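Side-chain contacts in Rna-directed RNA polymerase (Infectious pancreatic necrosis virus, PDB 3ZED), which copies RNA from an RNA template as the viral polymerase and probably occurs both free and covalently attached to the genomic RNA: residues N389-I392 / T397-S400; A555-L558 / W563-I566. All coordinates share one frame; numbering follows the deposited sequence.

Interaction 1: residues N389-I392 / T397-S400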
ATOM      1  N   ASN B 389      -1.876   9.182   5.229  1.00 36.78           N
ATOM      2  CA  ASN B 389      -1.650  10.617   5.032  1.00 36.15           C
ATOM      3  C   ASN B 389      -2.948  11.418   5.132  1.00 40.62           C
ATOM      4  O   ASN B 389      -3.921  11.140   4.416  1.00 40.30           O
ATOM      5  CB  ASN B 389      -0.999  10.911   3.658  1.00 36.42           C
ATOM      6  CG  ASN B 389       0.254  10.123   3.333  1.00 51.69           C
ATOM      7  OD1 ASN B 389       0.274   9.319   2.413  1.00 49.19           O
ATOM      8  ND2 ASN B 389       1.324  10.317   4.080  1.00 37.37           N
ATOM      9  N   ILE B 390      -2.941  12.450   5.976  1.00 36.16           N
ATOM     10  CA  ILE B 390      -4.070  13.377   6.122  1.00 35.85           C
ATOM     11  C   ILE B 390      -3.577  14.764   5.738  1.00 38.57           C
ATOM     12  O   ILE B 390      -2.476  15.160   6.129  1.00 36.17           O
ATOM     13  CB  ILE B 390      -4.688  13.374   7.550  1.00 39.10           C
ATOM     14  CG1 ILE B 390      -5.217  11.987   7.931  1.00 39.69           C
ATOM     15  CG2 ILE B 390      -5.763  14.466   7.738  1.00 38.77           C
ATOM     16  CD1 ILE B 390      -5.305  11.746   9.493  1.00 40.67           C
ATOM     17  N   TYR B 391      -4.392  15.496   4.969  1.00 35.36           N
ATOM     18  CA  TYR B 391      -4.112  16.880   4.601  1.00 34.04           C
ATOM     19  C   TYR B 391      -5.269  17.711   5.067  1.00 39.19           C
ATOM     20  O   TYR B 391      -6.411  17.376   4.760  1.00 38.81           O
ATOM     21  CB  TYR B 391      -3.884  17.030   3.087  1.00 33.88           C
ATOM     22  CG  TYR B 391      -2.721  16.189   2.611  1.00 34.19           C
ATOM     23  CD1 TYR B 391      -1.404  16.633   2.758  1.00 34.63           C
ATOM     24  CD2 TYR B 391      -2.927  14.912   2.087  1.00 33.20           C
ATOM     25  CE1 TYR B 391      -0.329  15.844   2.357  1.00 34.55           C
ATOM     26  CE2 TYR B 391      -1.855  14.122   1.669  1.00 33.33           C
ATOM     27  CZ  TYR B 391      -0.560  14.589   1.816  1.00 38.19           C
ATOM     28  OH  TYR B 391       0.488  13.808   1.417  1.00 40.25           O
ATOM     29  N   ILE B 392      -4.981  18.766   5.854  1.00 37.03           N
ATOM     30  CA  ILE B 392      -5.991  19.678   6.371  1.00 37.75           C
ATOM     31  C   ILE B 392      -5.656  21.116   5.976  1.00 44.60           C
ATOM     32  O   ILE B 392      -4.546  21.606   6.208  1.00 45.38           O
ATOM     33  CB  ILE B 392      -6.199  19.530   7.912  1.00 40.41           C
ATOM     34  CG1 ILE B 392      -6.940  18.223   8.246  1.00 39.96           C
ATOM     35  CG2 ILE B 392      -6.935  20.752   8.528  1.00 41.57           C
ATOM     36  CD1 ILE B 392      -6.855  17.782   9.707  1.00 34.74           C
ATOM     37  N   THR B 397      -3.915  27.980   6.486  1.00 46.28           N
ATOM     38  CA  THR B 397      -2.734  27.142   6.683  1.00 44.73           C
ATOM     39  C   THR B 397      -2.982  25.733   6.116  1.00 47.08           C
ATOM     40  O   THR B 397      -4.078  25.196   6.236  1.00 48.80           O
ATOM     41  CB  THR B 397      -2.351  27.090   8.193  1.00 52.44           C
ATOM     42  OG1 THR B 397      -2.429  28.391   8.786  1.00 54.60           O
ATOM     43  CG2 THR B 397      -0.962  26.512   8.437  1.00 44.96           C
ATOM     44  N   TRP B 398      -1.946  25.147   5.518  1.00 40.48           N
ATOM     45  CA  TRP B 398      -1.942  23.790   4.976  1.00 38.37           C
ATOM     46  C   TRP B 398      -1.164  22.889   5.943  1.00 40.46           C
ATOM     47  O   TRP B 398      -0.003  23.181   6.286  1.00 39.48           O
ATOM     48  CB  TRP B 398      -1.322  23.765   3.562  1.00 35.23           C
ATOM     49  CG  TRP B 398      -1.189  22.390   2.970  1.00 34.63           C
ATOM     50  CD1 TRP B 398      -0.084  21.593   2.994  1.00 36.51           C
ATOM     51  CD2 TRP B 398      -2.198  21.661   2.234  1.00 34.17           C
ATOM     52  NE1 TRP B 398      -0.330  20.422   2.303  1.00 36.27           N
ATOM     53  CE2 TRP B 398      -1.613  20.445   1.813  1.00 37.47           C
ATOM     54  CE3 TRP B 398      -3.521  21.938   1.857  1.00 36.05           C
ATOM     55  CZ2 TRP B 398      -2.304  19.510   1.031  1.00 36.65           C
ATOM     56  CZ3 TRP B 398      -4.223  20.989   1.115  1.00 37.75           C
ATOM     57  CH2 TRP B 398      -3.615  19.798   0.702  1.00 37.41           C
ATOM     58  N   TYR B 399      -1.824  21.821   6.408  1.00 36.00           N
ATOM     59  CA  TYR B 399      -1.211  20.866   7.325  1.00 36.94           C
ATOM     60  C   TYR B 399      -1.112  19.490   6.710  1.00 41.14           C
ATOM     61  O   TYR B 399      -2.080  18.975   6.165  1.00 41.97           O
ATOM     62  CB  TYR B 399      -1.984  20.761   8.651  1.00 39.15           C
ATOM     63  CG  TYR B 399      -2.128  22.073   9.385  1.00 40.92           C
ATOM     64  CD1 TYR B 399      -1.160  22.498  10.292  1.00 42.46           C
ATOM     65  CD2 TYR B 399      -3.250  22.878   9.196  1.00 42.62           C
ATOM     66  CE1 TYR B 399      -1.301  23.699  10.988  1.00 46.39           C
ATOM     67  CE2 TYR B 399      -3.402  24.077   9.887  1.00 44.95           C
ATOM     68  CZ  TYR B 399      -2.426  24.485  10.785  1.00 53.41           C
ATOM     69  OH  TYR B 399      -2.563  25.685  11.448  1.00 53.84           O
ATOM     70  N   SER B 400       0.058  18.904   6.817  1.00 37.99           N
ATOM     71  CA  SER B 400       0.304  17.536   6.417  1.00 38.25           C
ATOM     72  C   SER B 400       0.451  16.734   7.695  1.00 42.40           C
ATOM     73  O   SER B 400       1.345  17.025   8.495  1.00 42.68           O
ATOM     74  CB  SER B 400       1.545  17.444   5.540  1.00 41.71           C
ATOM     75  OG  SER B 400       1.776  16.099   5.163  1.00 45.41           O
TER
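Ile392 and Tyr399 form a hydrogen-bonded antiparallel pair, Ile392 N giving to Tyr399 O at 2.9 Å and Tyr399 N to Ile392 O at 2.7 Å, while Tyr391 and Ser400 make the non-hydrogen-bonded pair next to it. Tyr391 CA also approaches Tyr399 O, at 3.3 Å, in a CA-H...O contact. On the face carrying Tyr391 and Ser400, the indole of Trp398 reaches back diagonally over the strand pair, because its CG stands anti to the backbone N (chi1 176°). Its CZ2 comes to 3.5 Å from Tyr391 CD1. The planes are only 22° apart but offset, so the two rings barely overlap. Small Ser400 leaves room for the phenol: its OG lies 3.5 Å from Tyr391 CE1, an oblique approach. The Tyr391 OH is held by Leu561 N and Asp559 O. On the reverse face Ile392, beta-branched and so well suited to a buried strand, lightly touches Tyr399 CD2 with its CG2; Ile392 also packs on Trp491 of helix 476-493. The hairpin belongs to the palm. In birnavirus polymerases motif C (Ala-Asp-Asn, ending here at Asn389) comes before motif A in the chain, and strand 397-403 probably carries motif A.

Interaction 2: residues A555-L558 / W563-I566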
ATOM      1  N   ALA B 555       7.622  27.754  -4.837  1.00 35.82           N
ATOM      2  CA  ALA B 555       6.801  26.547  -4.869  1.00 35.45           C
ATOM      3  C   ALA B 555       5.788  26.569  -3.740  1.00 39.86           C
ATOM      4  O   ALA B 555       6.084  27.099  -2.653  1.00 39.83           O
ATOM      5  CB  ALA B 555       7.668  25.293  -4.755  1.00 34.96           C
ATOM      6  N   VAL B 556       4.588  25.996  -3.994  1.00 35.73           N
ATOM      7  CA  VAL B 556       3.569  25.767  -2.970  1.00 35.01           C
ATOM      8  C   VAL B 556       3.933  24.369  -2.466  1.00 38.59           C
ATOM      9  O   VAL B 556       3.689  23.385  -3.165  1.00 38.93           O
ATOM     10  CB  VAL B 556       2.103  25.922  -3.462  1.00 38.19           C
ATOM     11  CG1 VAL B 556       1.126  25.829  -2.284  1.00 38.87           C
ATOM     12  CG2 VAL B 556       1.902  27.240  -4.195  1.00 37.80           C
ATOM     13  N   GLU B 557       4.649  24.293  -1.331  1.00 33.92           N
ATOM     14  CA  GLU B 557       5.219  23.040  -0.820  1.00 32.90           C
ATOM     15  C   GLU B 557       4.200  22.206  -0.037  1.00 35.23           C
ATOM     16  O   GLU B 557       4.348  21.961   1.150  1.00 32.42           O
ATOM     17  CB  GLU B 557       6.486  23.317   0.001  1.00 34.46           C
ATOM     18  CG  GLU B 557       7.565  24.035  -0.793  1.00 42.44           C
ATOM     19  CD  GLU B 557       8.931  23.917  -0.149  1.00 68.62           C
ATOM     20  OE1 GLU B 557       9.627  22.905  -0.400  1.00 77.75           O
ATOM     21  OE2 GLU B 557       9.272  24.805   0.665  1.00 52.36           O
ATOM     22  N   LEU B 558       3.174  21.727  -0.756  1.00 34.44           N
ATOM     23  CA  LEU B 558       2.086  20.956  -0.191  1.00 34.70           C
ATOM     24  C   LEU B 558       2.543  19.612   0.333  1.00 40.12           C
ATOM     25  O   LEU B 558       1.928  19.093   1.270  1.00 39.72           O
ATOM     26  CB  LEU B 558       1.007  20.719  -1.255  1.00 34.95           C
ATOM     27  CG  LEU B 558       0.311  21.915  -1.881  1.00 38.77           C
ATOM     28  CD1 LEU B 558      -0.613  21.449  -2.999  1.00 38.09           C
ATOM     29  CD2 LEU B 558      -0.454  22.739  -0.816  1.00 39.03           C
ATOM     30  N   TRP B 563       4.588  15.639  -3.676  1.00 34.89           N
ATOM     31  CA  TRP B 563       4.656  16.663  -4.725  1.00 34.20           C
ATOM     32  C   TRP B 563       4.372  18.082  -4.223  1.00 36.67           C
ATOM     33  O   TRP B 563       3.494  18.298  -3.390  1.00 35.55           O
ATOM     34  CB  TRP B 563       3.647  16.350  -5.859  1.00 32.74           C
ATOM     35  CG  TRP B 563       3.799  14.984  -6.442  1.00 32.70           C
ATOM     36  CD1 TRP B 563       3.087  13.863  -6.108  1.00 35.38           C
ATOM     37  CD2 TRP B 563       4.783  14.567  -7.399  1.00 32.09           C
ATOM     38  NE1 TRP B 563       3.544  12.777  -6.823  1.00 33.85           N
ATOM     39  CE2 TRP B 563       4.601  13.175  -7.610  1.00 35.80           C
ATOM     40  CE3 TRP B 563       5.794  15.239  -8.121  1.00 32.46           C
ATOM     41  CZ2 TRP B 563       5.385  12.447  -8.520  1.00 34.15           C
ATOM     42  CZ3 TRP B 563       6.557  14.519  -9.027  1.00 34.05           C
ATOM     43  CH2 TRP B 563       6.362  13.137  -9.208  1.00 34.76           C
ATOM     44  N   SER B 564       5.114  19.042  -4.780  1.00 32.22           N
ATOM     45  CA  SER B 564       4.934  20.490  -4.611  1.00 31.62           C
ATOM     46  C   SER B 564       4.307  21.029  -5.887  1.00 32.85           C
ATOM     47  O   SER B 564       4.332  20.343  -6.925  1.00 30.95           O
ATOM     48  CB  SER B 564       6.264  21.195  -4.346  1.00 35.48           C
ATOM     49  OG  SER B 564       6.859  20.770  -3.140  1.00 46.56           O
ATOM     50  N   ALA B 565       3.755  22.243  -5.825  1.00 30.82           N
ATOM     51  CA  ALA B 565       3.114  22.876  -6.982  1.00 30.80           C
ATOM     52  C   ALA B 565       3.902  24.120  -7.390  1.00 35.88           C
ATOM     53  O   ALA B 565       4.292  24.929  -6.542  1.00 34.19           O
ATOM     54  CB  ALA B 565       1.681  23.243  -6.644  1.00 31.74           C
ATOM     55  N   ILE B 566       4.138  24.259  -8.683  1.00 32.49           N
ATOM     56  CA  ILE B 566       4.855  25.387  -9.254  1.00 33.03           C
ATOM     57  C   ILE B 566       3.902  25.967 -10.309  1.00 36.44           C
ATOM     58  O   ILE B 566       3.191  25.201 -10.948  1.00 33.78           O
ATOM     59  CB  ILE B 566       6.230  24.846  -9.784  1.00 36.73           C
ATOM     60  CG1 ILE B 566       7.365  25.002  -8.740  1.00 39.34           C
ATOM     61  CG2 ILE B 566       6.638  25.244 -11.204  1.00 37.16           C
ATOM     62  CD1 ILE B 566       7.848  26.436  -8.418  1.00 54.81           C
TER
HETATM   63  O   HOH W   1       9.662  21.272  -2.849  1.00 45.63           O
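Ser564 and Glu557 turn their polar groups to a common water through similar first torsions: OG of Ser564 lies beside its backbone N (chi1 -63°), and CG of Glu557 does likewise before the chain runs on extended. The water donates to Glu557 OE1 at 2.9 Å and to Ser564 OG at 2.9 Å, so both of its hydrogens serve the bridge. Ser564 OG is also hydrogen-bonded to Glu579 OE1, and a small hydroxyl suits a place where it accepts from the water and also meets the Glu579 carboxylate. At the other end, Ile566 swings its longer branch back across the pair. A chi1 of -94°, off a staggered value, together with a chi2 of -69° brings Ile566 CD1 to 3.8 Å from Ala555 CB; the methyl of alanine is short enough to let it in.

Both ends belong to one beta hairpin, strands 556-560 and 563-568, which continues to strand 573-578 as a three-stranded antiparallel sheet of the thumb region. Val556 and Ala565, between them, form a hydrogen-bonded pair: Val556 N reaches Ala565 O at 2.8 Å, and Ala565 N reaches Val556 O at 2.9 Å. Val556 O takes a second, weak bond from Leu558 N at 3.0 Å, which closes an inverse gamma turn centred on Glu557 and bends the strand there. On the face that this pair shares, Val556 CB stands 4.2 Å from Ala565 CB. Alanine is compact enough there for Met365 of helix 364-377 to pack against it, while Leu521 meets the branched valine. Leu558 sends its apolar chain to Met369 and Ile372 of the same helix, and Trp563 packs edge-to-face with Phe361.

How the interactions relate
Interaction 1 closes before interaction 2 opens along the chain, yet their centres lie only about 13 Å apart, on the same side of the molecule's centre. Each joins the strands of a hairpin, but in different sheets: the first in the four-stranded antiparallel sheet that strands 382-386 and 515-521 complete, the second in the three-stranded sheet ending at 573-578. The two meet directly where Trp398 NE1 comes 2.8 Å from Leu558 O, a probable hydrogen bond. Strand 515-521 adds a further link, since its Leu521 touches both Trp398 and Val556, and its Arg519 both Ser400 and Glu557. The palm hairpin and the hairpin of the thumb region thus pack together here, at the strand that probably carries motif A.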